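Carbohydrate deacetylase Agd3 (Neosartorya fumigata, PDB 6NWZ) probably removes acetyl groups from N-acetylated sugars of galactosaminogalactan, as a zinc-binding carbohydrate esterase required for Aspergillus fumigatus biofilm formation. Local coordinates at residues 65-70 with 106-111; 77-82 with 100-105; 39-44 with 49-54; 200-205 with 211-216. One frame throughout, in Å; residues are numbered along the deposited sequence.

Overall arrangement
All four contacts lie in the part of the chain that belongs to the CBM87 family, and each reaches the strands around which that region is built. Contacts 1 and 2 share helix 99-112 and touch one another, Leu66 CD1 lying 3.7 Å from Leu105 CD2; both are mainly apolar, but contact 1 runs out to a glycan while contact 2 stays between helix and strand. Contact 3 is only partly buried and brings another helix, 34-47, against strand 51-55, its Ala40 packing on Val78 of contact 2. Contact 4, buried throughout, differs in kind: a hairpin ladder of backbone hydrogen bonds plus an amide pair.

Contact 1: residues 65-70 with 106-111; sequences ALNSSN and YAYQLE. With NAG (2-acetamido-2-deoxy-beta-D-glucopyranose), chain D.
Leu66 lies over the aromatic ring of Tyr108, and the two side chains run obliquely to each other. CB of Leu66 sits above one ring face, 4.3 Å from the centroid and 23° off the normal, which makes a CH-pi contact displaced toward the rim. Farther along the same side chain, CD1 drops beside the root of the tyrosine and meets Tyr108 CB at 3.7 Å. The ring reaches this place because Tyr108 holds CG anti to its backbone N (chi1 179°), swinging it off the helix toward residues 66 and 67. The carbonyl of Leu66 also comes close, with its O 3.1 Å from Tyr108 CE1, although no hydrogen bond crosses between the segments. The polar end of the tyrosine is used elsewhere: OH bonds to the backbone O of Tyr74, which fixes the far end of the ring.

Asn67 approaches the same ring obliquely, OD1 standing 3.7 Å from Tyr108 CD1. Its CG lies between the backbone N and the carbonyl carbon (chi1 55°), and ND2 carries the first sugar of an N-linked glycan through a covalent bond to NAG C1. That sugar leans back toward the helix, where its O6 comes within 3.1 Å of Glu111 CG.

Around this patch, Leu66 also touches Tyr74, and Asn67 packs on Tyr112 of helix 99-112. Strand 67-68 pairs antiparallel with strand 71-72, which in turn runs parallel to strand 22-31, so the glycosylated strand is joined both to the helix and to the neighbouring strands.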
loop_
_atom_site.group_PDB
_atom_site.type_symbol
_atom_site.label_atom_id
_atom_site.label_comp_id
_atom_site.label_asym_id
_atom_site.label_seq_id
_atom_site.Cartn_x
_atom_site.Cartn_y
_atom_site.Cartn_z
ATOM N N ALA A 65 -17.312 24.986 -15.450
ATOM C CA ALA A 65 -17.927 26.015 -14.615
ATOM C C ALA A 65 -17.249 26.037 -13.249
ATOM O O ALA A 65 -17.406 25.104 -12.454
ATOM C CB ALA A 65 -19.425 25.760 -14.470
ATOM N N LEU A 66 -16.499 27.108 -12.968
ATOM C CA LEU A 66 -15.775 27.184 -11.702
ATOM C C LEU A 66 -16.712 27.428 -10.525
ATOM O O LEU A 66 -16.422 26.989 -9.405
ATOM C CB LEU A 66 -14.702 28.275 -11.760
ATOM C CG LEU A 66 -13.511 28.022 -12.688
ATOM C CD1 LEU A 66 -12.454 29.103 -12.536
ATOM C CD2 LEU A 66 -12.913 26.668 -12.400
ATOM N N ASN A 67 -17.833 28.107 -10.748
ATOM C CA ASN A 67 -18.771 28.363 -9.665
ATOM C C ASN A 67 -20.143 28.678 -10.244
ATOM O O ASN A 67 -20.293 28.950 -11.437
ATOM C CB ASN A 67 -18.284 29.498 -8.760
ATOM C CG ASN A 67 -17.996 30.781 -9.522
ATOM O OD1 ASN A 67 -16.863 31.026 -9.940
ATOM N ND2 ASN A 67 -19.017 31.612 -9.700
ATOM N N SER A 68 -21.143 28.636 -9.366
ATOM C CA SER A 68 -22.529 28.909 -9.722
ATOM C C SER A 68 -23.155 29.706 -8.591
ATOM O O SER A 68 -23.271 29.201 -7.470
ATOM C CB SER A 68 -23.309 27.611 -9.960
ATOM O OG SER A 68 -22.606 26.746 -10.835
ATOM N N SER A 69 -23.554 30.943 -8.890
ATOM C CA SER A 69 -24.128 31.859 -7.909
ATOM C C SER A 69 -23.200 32.028 -6.713
ATOM O O SER A 69 -22.229 32.786 -6.777
ATOM C CB SER A 69 -25.510 31.380 -7.450
ATOM O OG SER A 69 -25.417 30.238 -6.615
ATOM N N ASN A 70 -23.489 31.319 -5.622
ATOM C CA ASN A 70 -22.724 31.428 -4.387
ATOM C C ASN A 70 -22.106 30.092 -3.982
ATOM O O ASN A 70 -21.829 29.862 -2.802
ATOM C CB ASN A 70 -23.600 31.976 -3.262
ATOM N N TYR A 106 -7.351 32.458 -11.155
ATOM C CA TYR A 106 -6.905 33.312 -10.057
ATOM C C TYR A 106 -8.081 34.029 -9.405
ATOM O O TYR A 106 -8.115 34.197 -8.180
ATOM C CB TYR A 106 -5.877 34.331 -10.554
ATOM C CG TYR A 106 -4.626 33.729 -11.155
ATOM C CD1 TYR A 106 -4.206 32.450 -10.810
ATOM C CD2 TYR A 106 -3.864 34.444 -12.072
ATOM C CE1 TYR A 106 -3.062 31.900 -11.363
ATOM C CE2 TYR A 106 -2.720 33.902 -12.628
ATOM C CZ TYR A 106 -2.325 32.633 -12.271
ATOM O OH TYR A 106 -1.188 32.094 -12.824
ATOM N N ALA A 107 -9.052 34.465 -10.211
ATOM C CA ALA A 107 -10.227 35.130 -9.660
ATOM C C ALA A 107 -11.040 34.177 -8.796
ATOM O O ALA A 107 -11.566 34.570 -7.748
ATOM C CB ALA A 107 -11.088 35.698 -10.787
ATOM N N TYR A 108 -11.153 32.918 -9.222
ATOM C CA TYR A 108 -11.859 31.930 -8.416
ATOM C C TYR A 108 -11.154 31.709 -7.084
ATOM O O TYR A 108 -11.809 31.621 -6.037
ATOM C CB TYR A 108 -11.988 30.618 -9.190
ATOM C CG TYR A 108 -12.687 29.521 -8.423
ATOM C CD1 TYR A 108 -14.029 29.635 -8.074
ATOM C CD2 TYR A 108 -12.009 28.367 -8.052
ATOM C CE1 TYR A 108 -14.673 28.631 -7.370
ATOM C CE2 TYR A 108 -12.644 27.357 -7.350
ATOM C CZ TYR A 108 -13.976 27.494 -7.011
ATOM O OH TYR A 108 -14.610 26.491 -6.314
ATOM N N GLN A 109 -9.819 31.638 -7.101
ATOM C CA GLN A 109 -9.062 31.444 -5.866
ATOM C C GLN A 109 -9.351 32.546 -4.855
ATOM O O GLN A 109 -9.440 32.286 -3.649
ATOM C CB GLN A 109 -7.564 31.398 -6.160
ATOM C CG GLN A 109 -7.110 30.238 -7.012
ATOM C CD GLN A 109 -5.605 30.073 -6.986
ATOM O OE1 GLN A 109 -4.936 30.173 -8.014
ATOM N NE2 GLN A 109 -5.062 29.818 -5.799
ATOM N N LEU A 110 -9.492 33.785 -5.325
ATOM C CA LEU A 110 -9.684 34.908 -4.415
ATOM C C LEU A 110 -11.098 34.943 -3.847
ATOM O O LEU A 110 -11.280 35.065 -2.631
ATOM C CB LEU A 110 -9.361 36.218 -5.132
ATOM C CG LEU A 110 -7.870 36.451 -5.364
ATOM C CD1 LEU A 110 -7.646 37.672 -6.231
ATOM C CD2 LEU A 110 -7.157 36.600 -4.031
ATOM N N GLU A 111 -12.112 34.835 -4.711
ATOM C CA GLU A 111 -13.490 34.996 -4.252
ATOM C C GLU A 111 -13.923 33.862 -3.332
ATOM O O GLU A 111 -14.750 34.076 -2.438
ATOM C CB GLU A 111 -14.437 35.090 -5.449
ATOM C CG GLU A 111 -15.374 36.291 -5.424
ATOM C CD GLU A 111 -16.337 36.271 -4.252
ATOM O OE1 GLU A 111 -16.037 36.911 -3.220
ATOM O OE2 GLU A 111 -17.392 35.613 -4.359
HETATM C C1 NAG D . -18.811 32.861 -10.385
HETATM C C2 NAG D . -20.037 33.328 -11.174
HETATM C C3 NAG D . -19.794 34.717 -11.764
HETATM C C4 NAG D . -19.357 35.691 -10.678
HETATM C C5 NAG D . -18.142 35.131 -9.948
HETATM C C6 NAG D . -17.687 35.992 -8.792
HETATM C C7 NAG D . -21.615 31.945 -12.456
HETATM C C8 NAG D . -22.685 32.502 -11.565
HETATM N N2 NAG D . -20.371 32.379 -12.223
HETATM O O3 NAG D . -20.990 35.186 -12.378
HETATM O O4 NAG D . -19.038 36.956 -11.246
HETATM O O5 NAG D . -18.465 33.845 -9.402
HETATM O O6 NAG D . -16.422 35.569 -8.303
HETATM O O7 NAG D . -21.866 31.141 -13.348
#

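Contact 2: residues 77-82 with 100-105; sequences IVVAAE and DQWNQL
Ile77 and Leu105 mark the closer backbone approach of strand 77-80 to helix 100-105, with their CA atoms 8.5 Å apart; at the other end the backbones of Glu82 and Trp102 stand farther from each other. The spacing is bridged mainly by side chains, and no hydrogen bond passes between the two segments. Ile77 and Val79, two residues apart on the strand, both point their side chains at the helix.

Ile77 meets Leu105 through terminal methyls, CD1 to CD2 at 4.2 Å. Val79 faces Trp102, the two coming from opposite directions, and its CG1 reaches the far corner of the indole at CH2, 3.8 Å away. The approach is oblique to the ring. Trp102 turns CG anti to its carbonyl carbon (chi1 -82°), which carries the six-membered ring across to the strand. Glu82 O lies at the ring edge near its plane, 4.1 Å from Trp102 CZ2. Within the helix, Leu105 CD1 sits over one indole face, toward its rim.

Ile30 of strand 22-31 adds to the apolar layer, touching Ile77, Val79 and Leu105. Ser95 OG hydrogen-bonds to both Trp102 NE1 and Glu82 O, linking the two segments through a third residue. The chemistry is therefore that of a hydrophobic layer between helix and strand: apolar burial and van der Waals contact hold the groups together, while the indole N-H is satisfied at its border and the ring's orientation is fixed there.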
loop_
_atom_site.group_PDB
_atom_site.type_symbol
_atom_site.label_atom_id
_atom_site.label_comp_id
_atom_site.label_asym_id
_atom_site.label_seq_id
_atom_site.Cartn_x
_atom_site.Cartn_y
_atom_site.Cartn_z
ATOM N N ILE A 77 -7.095 23.312 -6.961
ATOM C CA ILE A 77 -6.669 23.215 -8.348
ATOM C C ILE A 77 -5.225 22.739 -8.374
ATOM O O ILE A 77 -4.384 23.251 -7.625
ATOM C CB ILE A 77 -6.806 24.558 -9.090
ATOM C CG1 ILE A 77 -8.200 25.155 -8.861
ATOM C CG2 ILE A 77 -6.542 24.361 -10.571
ATOM C CD1 ILE A 77 -8.319 26.626 -9.219
ATOM N N VAL A 78 -4.943 21.750 -9.219
ATOM C CA VAL A 78 -3.595 21.234 -9.422
ATOM C C VAL A 78 -3.286 21.316 -10.907
ATOM O O VAL A 78 -4.067 20.836 -11.736
ATOM C CB VAL A 78 -3.446 19.786 -8.919
ATOM C CG1 VAL A 78 -1.974 19.448 -8.717
ATOM C CG2 VAL A 78 -4.237 19.569 -7.641
ATOM N N VAL A 79 -2.153 21.928 -11.243
ATOM C CA VAL A 79 -1.735 22.098 -12.628
ATOM C C VAL A 79 -0.320 21.566 -12.770
ATOM O O VAL A 79 0.573 21.954 -12.008
ATOM C CB VAL A 79 -1.797 23.569 -13.074
ATOM C CG1 VAL A 79 -1.706 23.656 -14.594
ATOM C CG2 VAL A 79 -3.063 24.233 -12.549
ATOM N N ALA A 80 -0.114 20.696 -13.751
ATOM C CA ALA A 80 1.173 20.060 -13.981
ATOM C C ALA A 80 1.866 20.724 -15.165
ATOM O O ALA A 80 1.322 20.744 -16.275
ATOM C CB ALA A 80 0.997 18.562 -14.230
ATOM N N ALA A 81 3.058 21.274 -14.918
ATOM C CA ALA A 81 3.919 21.841 -15.958
ATOM C C ALA A 81 3.260 23.011 -16.685
ATOM O O ALA A 81 3.569 23.279 -17.850
ATOM C CB ALA A 81 4.356 20.768 -16.962
ATOM N N GLU A 82 2.351 23.717 -16.007
ATOM C CA GLU A 82 1.640 24.867 -16.568
ATOM C C GLU A 82 0.945 24.546 -17.889
ATOM O O GLU A 82 0.702 25.457 -18.688
ATOM C CB GLU A 82 2.580 26.063 -16.768
ATOM C CG GLU A 82 3.025 26.744 -15.496
ATOM C CD GLU A 82 4.143 27.743 -15.737
ATOM O OE1 GLU A 82 5.256 27.318 -16.111
ATOM O OE2 GLU A 82 3.911 28.955 -15.553
ATOM N N ASP A 100 -6.558 34.880 -20.264
ATOM C CA ASP A 100 -7.849 35.111 -19.629
ATOM C C ASP A 100 -8.303 33.896 -18.833
ATOM O O ASP A 100 -8.951 34.048 -17.790
ATOM C CB ASP A 100 -8.892 35.496 -20.680
ATOM C CG ASP A 100 -10.265 35.728 -20.082
ATOM O OD1 ASP A 100 -11.031 34.750 -19.946
ATOM O OD2 ASP A 100 -10.573 36.885 -19.731
ATOM N N GLN A 101 -7.962 32.688 -19.291
ATOM C CA GLN A 101 -8.320 31.488 -18.541
ATOM C C GLN A 101 -7.558 31.413 -17.223
ATOM O O GLN A 101 -8.130 31.046 -16.189
ATOM C CB GLN A 101 -8.065 30.243 -19.385
ATOM C CG GLN A 101 -8.921 30.174 -20.640
ATOM C CD GLN A 101 -8.814 28.839 -21.349
ATOM O OE1 GLN A 101 -7.734 28.439 -21.789
ATOM N NE2 GLN A 101 -9.936 28.139 -21.461
ATOM N N TRP A 102 -6.268 31.757 -17.237
ATOM C CA TRP A 102 -5.505 31.768 -15.993
ATOM C C TRP A 102 -6.035 32.814 -15.024
ATOM O O TRP A 102 -5.978 32.615 -13.805
ATOM C CB TRP A 102 -4.025 32.008 -16.279
ATOM C CG TRP A 102 -3.289 30.774 -16.686
ATOM C CD1 TRP A 102 -2.949 30.403 -17.951
ATOM C CD2 TRP A 102 -2.804 29.742 -15.818
ATOM N NE1 TRP A 102 -2.278 29.203 -17.928
ATOM C CE2 TRP A 102 -2.177 28.776 -16.630
ATOM C CE3 TRP A 102 -2.837 29.540 -14.434
ATOM C CZ2 TRP A 102 -1.587 27.628 -16.105
ATOM C CZ3 TRP A 102 -2.251 28.400 -13.914
ATOM C CH2 TRP A 102 -1.633 27.458 -14.749
ATOM N N ASN A 103 -6.560 33.929 -15.542
ATOM C CA ASN A 103 -7.126 34.950 -14.667
ATOM C C ASN A 103 -8.454 34.505 -14.066
ATOM O O ASN A 103 -8.763 34.863 -12.923
ATOM C CB ASN A 103 -7.291 36.266 -15.429
ATOM C CG ASN A 103 -5.963 36.953 -15.698
ATOM O OD1 ASN A 103 -5.003 36.788 -14.947
ATOM N ND2 ASN A 103 -5.904 37.732 -16.773
ATOM N N GLN A 104 -9.252 33.734 -14.810
ATOM C CA GLN A 104 -10.450 33.144 -14.222
ATOM C C GLN A 104 -10.093 32.240 -13.049
ATOM O O GLN A 104 -10.768 32.257 -12.014
ATOM C CB GLN A 104 -11.229 32.356 -15.275
ATOM C CG GLN A 104 -11.697 33.170 -16.466
ATOM C CD GLN A 104 -12.409 32.314 -17.495
ATOM O OE1 GLN A 104 -13.333 31.572 -17.163
ATOM N NE2 GLN A 104 -11.974 32.401 -18.747
ATOM N N LEU A 105 -9.030 31.446 -13.195
ATOM C CA LEU A 105 -8.604 30.580 -12.102
ATOM C C LEU A 105 -8.125 31.396 -10.908
ATOM O O LEU A 105 -8.458 31.077 -9.761
ATOM C CB LEU A 105 -7.512 29.625 -12.585
ATOM C CG LEU A 105 -7.916 28.646 -13.691
ATOM C CD1 LEU A 105 -6.727 27.812 -14.129
ATOM C CD2 LEU A 105 -9.053 27.753 -13.227
#

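Contact 3: residues 39-44 with 49-54; sequences SATSGL and IPYTTL
Leu44 fills the tight part of this contact, dividing its two branches between Ile49 and Tyr51. CD2 meets Ile49 CG2 at 4.0 Å, while CD1 reaches Tyr51 CB at 3.7 Å; the leucine runs obliquely to both partners. Beside this packing, the backbone closes the turn with a hydrogen bond from Ile49 N to Leu44 O, 2.8 Å long with an angle of 148° at the hydrogen. Leu44 and Ile49 are buried, and Ile27 of strand 22-31 touches both.

The other side is more open. There the side chains of Tyr51 and Thr41 cross at about a right angle, and Thr41 CG2 meets the ring obliquely at CE1, 3.5 Å away. Tyr51 places CG between its backbone N and carbonyl carbon (chi1 61°), which brings the ring alongside the helix. The same methyl of Thr41 is 3.7 Å from Thr53 OG1, on an exposed residue at the margin. Thr41 turns its hydroxyl back to its own helix, where OG1 bonds to Ala37 O, so it offers the strand carbon atoms.

The short segments of helix and strand run antiparallel, their directions 169° apart and their axes 9.8 Å apart at the closest. Since strand 51-55 pairs parallel with strand 22-31, helix 34-47 is the connection of a beta-alpha-beta unit, and this contact is the packing of that crossover helix on its second strand.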
loop_
_atom_site.group_PDB
_atom_site.type_symbol
_atom_site.label_atom_id
_atom_site.label_comp_id
_atom_site.label_asym_id
_atom_site.label_seq_id
_atom_site.Cartn_x
_atom_site.Cartn_y
_atom_site.Cartn_z
ATOM N N SER A 39 0.279 11.702 -12.135
ATOM C CA SER A 39 1.142 12.059 -11.015
ATOM C C SER A 39 0.430 12.923 -9.986
ATOM O O SER A 39 0.955 13.097 -8.881
ATOM C CB SER A 39 2.399 12.770 -11.516
ATOM O OG SER A 39 3.218 11.884 -12.264
ATOM N N ALA A 40 -0.746 13.459 -10.319
ATOM C CA ALA A 40 -1.581 14.175 -9.365
ATOM C C ALA A 40 -2.805 13.391 -8.917
ATOM O O ALA A 40 -3.220 13.524 -7.764
ATOM C CB ALA A 40 -2.044 15.510 -9.955
ATOM N N THR A 41 -3.388 12.575 -9.798
ATOM C CA THR A 41 -4.611 11.858 -9.454
ATOM C C THR A 41 -4.333 10.606 -8.630
ATOM O O THR A 41 -5.200 10.177 -7.859
ATOM C CB THR A 41 -5.378 11.488 -10.724
ATOM O OG1 THR A 41 -4.541 10.694 -11.573
ATOM C CG2 THR A 41 -5.799 12.740 -11.475
ATOM N N SER A 42 -3.146 10.010 -8.778
ATOM C CA SER A 42 -2.822 8.810 -8.014
ATOM C C SER A 42 -2.837 9.088 -6.515
ATOM O O SER A 42 -3.325 8.267 -5.728
ATOM C CB SER A 42 -1.462 8.260 -8.447
ATOM O OG SER A 42 -0.413 9.174 -8.170
ATOM N N GLY A 43 -2.310 10.241 -6.101
ATOM C CA GLY A 43 -2.326 10.580 -4.688
ATOM C C GLY A 43 -3.722 10.872 -4.176
ATOM O O GLY A 43 -4.102 10.424 -3.091
ATOM N N LEU A 44 -4.505 11.630 -4.947
ATOM C CA LEU A 44 -5.888 11.881 -4.562
ATOM C C LEU A 44 -6.687 10.585 -4.520
ATOM O O LEU A 44 -7.503 10.381 -3.614
ATOM C CB LEU A 44 -6.523 12.884 -5.525
ATOM C CG LEU A 44 -5.844 14.252 -5.619
ATOM C CD1 LEU A 44 -6.430 15.038 -6.772
ATOM C CD2 LEU A 44 -5.998 15.027 -4.322
ATOM N N ILE A 49 -9.901 11.102 -2.275
ATOM C CA ILE A 49 -10.373 12.474 -2.444
ATOM C C ILE A 49 -11.008 12.630 -3.819
ATOM O O ILE A 49 -10.349 12.365 -4.835
ATOM C CB ILE A 49 -9.224 13.475 -2.250
ATOM C CG1 ILE A 49 -8.804 13.508 -0.778
ATOM C CG2 ILE A 49 -9.623 14.854 -2.757
ATOM C CD1 ILE A 49 -7.526 14.256 -0.516
ATOM N N PRO A 50 -12.273 13.039 -3.900
ATOM C CA PRO A 50 -12.905 13.227 -5.212
ATOM C C PRO A 50 -12.197 14.303 -6.024
ATOM O O PRO A 50 -11.822 15.356 -5.504
ATOM C CB PRO A 50 -14.338 13.638 -4.859
ATOM C CG PRO A 50 -14.558 13.107 -3.486
ATOM C CD PRO A 50 -13.230 13.188 -2.793
ATOM N N TYR A 51 -12.018 14.025 -7.315
ATOM C CA TYR A 51 -11.294 14.928 -8.197
ATOM C C TYR A 51 -11.894 14.871 -9.595
ATOM O O TYR A 51 -12.569 13.907 -9.966
ATOM C CB TYR A 51 -9.800 14.583 -8.255
ATOM C CG TYR A 51 -9.515 13.198 -8.793
ATOM C CD1 TYR A 51 -9.337 12.979 -10.155
ATOM C CD2 TYR A 51 -9.423 12.107 -7.938
ATOM C CE1 TYR A 51 -9.080 11.713 -10.648
ATOM C CE2 TYR A 51 -9.163 10.839 -8.423
ATOM C CZ TYR A 51 -8.992 10.648 -9.776
ATOM O OH TYR A 51 -8.735 9.385 -10.258
ATOM N N THR A 52 -11.624 15.919 -10.372
ATOM C CA THR A 52 -12.020 15.999 -11.772
ATOM C C THR A 52 -10.783 16.298 -12.605
ATOM O O THR A 52 -9.988 17.173 -12.246
ATOM C CB THR A 52 -13.084 17.082 -11.994
ATOM O OG1 THR A 52 -14.223 16.813 -11.169
ATOM C CG2 THR A 52 -13.521 17.114 -13.444
ATOM N N THR A 53 -10.615 15.574 -13.708
ATOM C CA THR A 53 -9.444 15.724 -14.564
ATOM C C THR A 53 -9.809 16.515 -15.815
ATOM O O THR A 53 -10.752 16.159 -16.528
ATOM C CB THR A 53 -8.867 14.361 -14.953
ATOM O OG1 THR A 53 -8.498 13.638 -13.773
ATOM C CG2 THR A 53 -7.638 14.542 -15.818
ATOM N N LEU A 54 -9.057 17.584 -16.074
ATOM C CA LEU A 54 -9.217 18.411 -17.268
ATOM C C LEU A 54 -7.933 18.324 -18.083
ATOM O O LEU A 54 -6.879 18.791 -17.641
ATOM C CB LEU A 54 -9.528 19.861 -16.897
ATOM C CG LEU A 54 -9.458 20.881 -18.036
ATOM C CD1 LEU A 54 -10.544 20.624 -19.065
ATOM C CD2 LEU A 54 -9.561 22.293 -17.494
#

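Contact 4: residues 200-205 with 211-216; sequences AAVINN and QMAFFI
Gln211 reaches out from the strand with CG anti to the backbone N (chi1 179°) and its chain extended beyond CG, while Asn204 swings CG anti to its carbonyl carbon. The two side chains thus lie side by side, pointing the same way. Gln211 NE2 donates to Asn204 OD1 over 2.9 Å, nearly straight at 165°. The oxygen lies in the amide plane of Gln211, but the donor is tilted from the carbonyl plane of Asn204, the two amides being turned 72° against each other.

Both residues belong to an antiparallel hairpin. Val202 with Ala213 and Asn204 with Gln211 are hydrogen-bonded pairs, each joined by two backbone bonds, and Phe215 N adds another to Ala200 O. On the face with the amides, Val202 touches Ala213 through CG2 and the Phe215 ring through CG1, which is 3.9 Å from CE2. On the other face, Ala201 CB lies over the Phe214 ring, 4.1 Å from its centroid, in a CH-pi contact. Nearby, Met212 bends at its thioether so that CE meets Ile203 CD1 at 3.6 Å; Trp236 of helix 224-237 touches both residues.

Glu210, a zinc ligand, directly precedes Gln211 in the chain. The amides have further partners: Asn204 ND2 bonds to Thr182 OG1 and Phe127 O, Gln211 OE1 to Gln118 NE2, and Gln211 NE2 also to the backbone O of Lys126. Two buried amides are thereby satisfied and their rotation fixed, on one face of a hairpin whose other face is apolar.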
loop_
_atom_site.group_PDB
_atom_site.type_symbol
_atom_site.label_atom_id
_atom_site.label_comp_id
_atom_site.label_asym_id
_atom_site.label_seq_id
_atom_site.Cartn_x
_atom_site.Cartn_y
_atom_site.Cartn_z
ATOM N N ALA A 200 13.678 24.501 -3.455
ATOM C CA ALA A 200 13.052 23.427 -4.211
ATOM C C ALA A 200 11.542 23.543 -4.309
ATOM O O ALA A 200 10.969 23.098 -5.303
ATOM C CB ALA A 200 13.401 22.071 -3.590
ATOM N N ALA A 201 10.883 24.119 -3.307
ATOM C CA ALA A 201 9.444 24.323 -3.361
ATOM C C ALA A 201 9.098 25.536 -2.510
ATOM O O ALA A 201 9.773 25.828 -1.520
ATOM C CB ALA A 201 8.676 23.081 -2.888
ATOM N N VAL A 202 8.045 26.247 -2.914
ATOM C CA VAL A 202 7.654 27.499 -2.283
ATOM C C VAL A 202 6.150 27.497 -2.042
ATOM O O VAL A 202 5.408 26.676 -2.582
ATOM C CB VAL A 202 8.047 28.735 -3.122
ATOM C CG1 VAL A 202 9.551 28.815 -3.302
ATOM C CG2 VAL A 202 7.343 28.718 -4.475
ATOM N N ILE A 203 5.716 28.439 -1.208
ATOM C CA ILE A 203 4.311 28.792 -1.050
ATOM C C ILE A 203 4.179 30.283 -1.316
ATOM O O ILE A 203 4.897 31.092 -0.718
ATOM C CB ILE A 203 3.773 28.446 0.349
ATOM C CG1 ILE A 203 3.693 26.935 0.553
ATOM C CG2 ILE A 203 2.402 29.051 0.547
ATOM C CD1 ILE A 203 3.063 26.557 1.879
ATOM N N ASN A 204 3.271 30.645 -2.216
ATOM C CA ASN A 204 3.075 32.029 -2.614
ATOM C C ASN A 204 1.816 32.586 -1.969
ATOM O O ASN A 204 0.818 31.877 -1.807
ATOM C CB ASN A 204 2.966 32.155 -4.134
ATOM C CG ASN A 204 4.171 31.598 -4.855
ATOM O OD1 ASN A 204 4.053 30.668 -5.650
ATOM N ND2 ASN A 204 5.339 32.170 -4.588
ATOM N N ASN A 205 1.870 33.861 -1.606
ATOM C CA ASN A 205 0.690 34.612 -1.187
ATOM C C ASN A 205 0.700 35.901 -1.998
ATOM O O ASN A 205 1.394 36.858 -1.646
ATOM C CB ASN A 205 0.694 34.880 0.310
ATOM C CG ASN A 205 -0.606 35.487 0.793
ATOM O OD1 ASN A 205 -1.127 36.429 0.197
ATOM N ND2 ASN A 205 -1.143 34.942 1.876
ATOM N N GLN A 211 -0.723 29.760 -3.293
ATOM C CA GLN A 211 -0.226 28.833 -4.297
ATOM C C GLN A 211 0.966 28.082 -3.727
ATOM O O GLN A 211 1.776 28.660 -2.998
ATOM C CB GLN A 211 0.172 29.584 -5.575
ATOM C CG GLN A 211 0.726 28.712 -6.689
ATOM C CD GLN A 211 1.068 29.516 -7.928
ATOM O OE1 GLN A 211 0.345 29.478 -8.925
ATOM N NE2 GLN A 211 2.172 30.254 -7.871
ATOM N N MET A 212 1.061 26.794 -4.051
ATOM C CA MET A 212 2.213 25.973 -3.697
ATOM C C MET A 212 2.852 25.481 -4.990
ATOM O O MET A 212 2.178 24.861 -5.821
ATOM C CB MET A 212 1.807 24.803 -2.792
ATOM C CG MET A 212 2.937 23.815 -2.516
ATOM S SD MET A 212 2.540 22.502 -1.338
ATOM C CE MET A 212 2.488 23.402 0.205
ATOM N N ALA A 213 4.143 25.770 -5.163
ATOM C CA ALA A 213 4.856 25.501 -6.406
ATOM C C ALA A 213 6.051 24.597 -6.141
ATOM O O ALA A 213 6.861 24.876 -5.251
ATOM C CB ALA A 213 5.324 26.801 -7.071
ATOM N N PHE A 214 6.166 23.531 -6.930
ATOM C CA PHE A 214 7.262 22.575 -6.832
ATOM C C PHE A 214 8.146 22.700 -8.068
ATOM O O PHE A 214 7.684 22.472 -9.193
ATOM C CB PHE A 214 6.735 21.146 -6.698
ATOM C CG PHE A 214 6.250 20.796 -5.314
ATOM C CD1 PHE A 214 4.957 21.088 -4.922
ATOM C CD2 PHE A 214 7.088 20.153 -4.412
ATOM C CE1 PHE A 214 4.508 20.760 -3.656
ATOM C CE2 PHE A 214 6.646 19.824 -3.144
ATOM C CZ PHE A 214 5.354 20.128 -2.765
ATOM N N PHE A 215 9.412 23.056 -7.861
ATOM C CA PHE A 215 10.395 23.175 -8.937
ATOM C C PHE A 215 11.055 21.842 -9.268
ATOM O O PHE A 215 12.264 21.779 -9.515
ATOM C CB PHE A 215 11.442 24.217 -8.557
ATOM C CG PHE A 215 10.862 25.556 -8.196
ATOM C CD1 PHE A 215 9.863 26.126 -8.970
ATOM C CD2 PHE A 215 11.309 26.240 -7.075
ATOM C CE1 PHE A 215 9.324 27.361 -8.636
ATOM C CE2 PHE A 215 10.775 27.474 -6.735
ATOM C CZ PHE A 215 9.781 28.033 -7.518
ATOM N N ILE A 216 10.281 20.757 -9.274
ATOM C CA ILE A 216 10.792 19.425 -9.567
ATOM C C ILE A 216 9.674 18.633 -10.228
ATOM O O ILE A 216 8.490 18.867 -9.967
ATOM C CB ILE A 216 11.315 18.726 -8.286
ATOM C CG1 ILE A 216 11.875 17.341 -8.607
ATOM C CG2 ILE A 216 10.223 18.634 -7.221
ATOM C CD1 ILE A 216 12.513 16.663 -7.421
#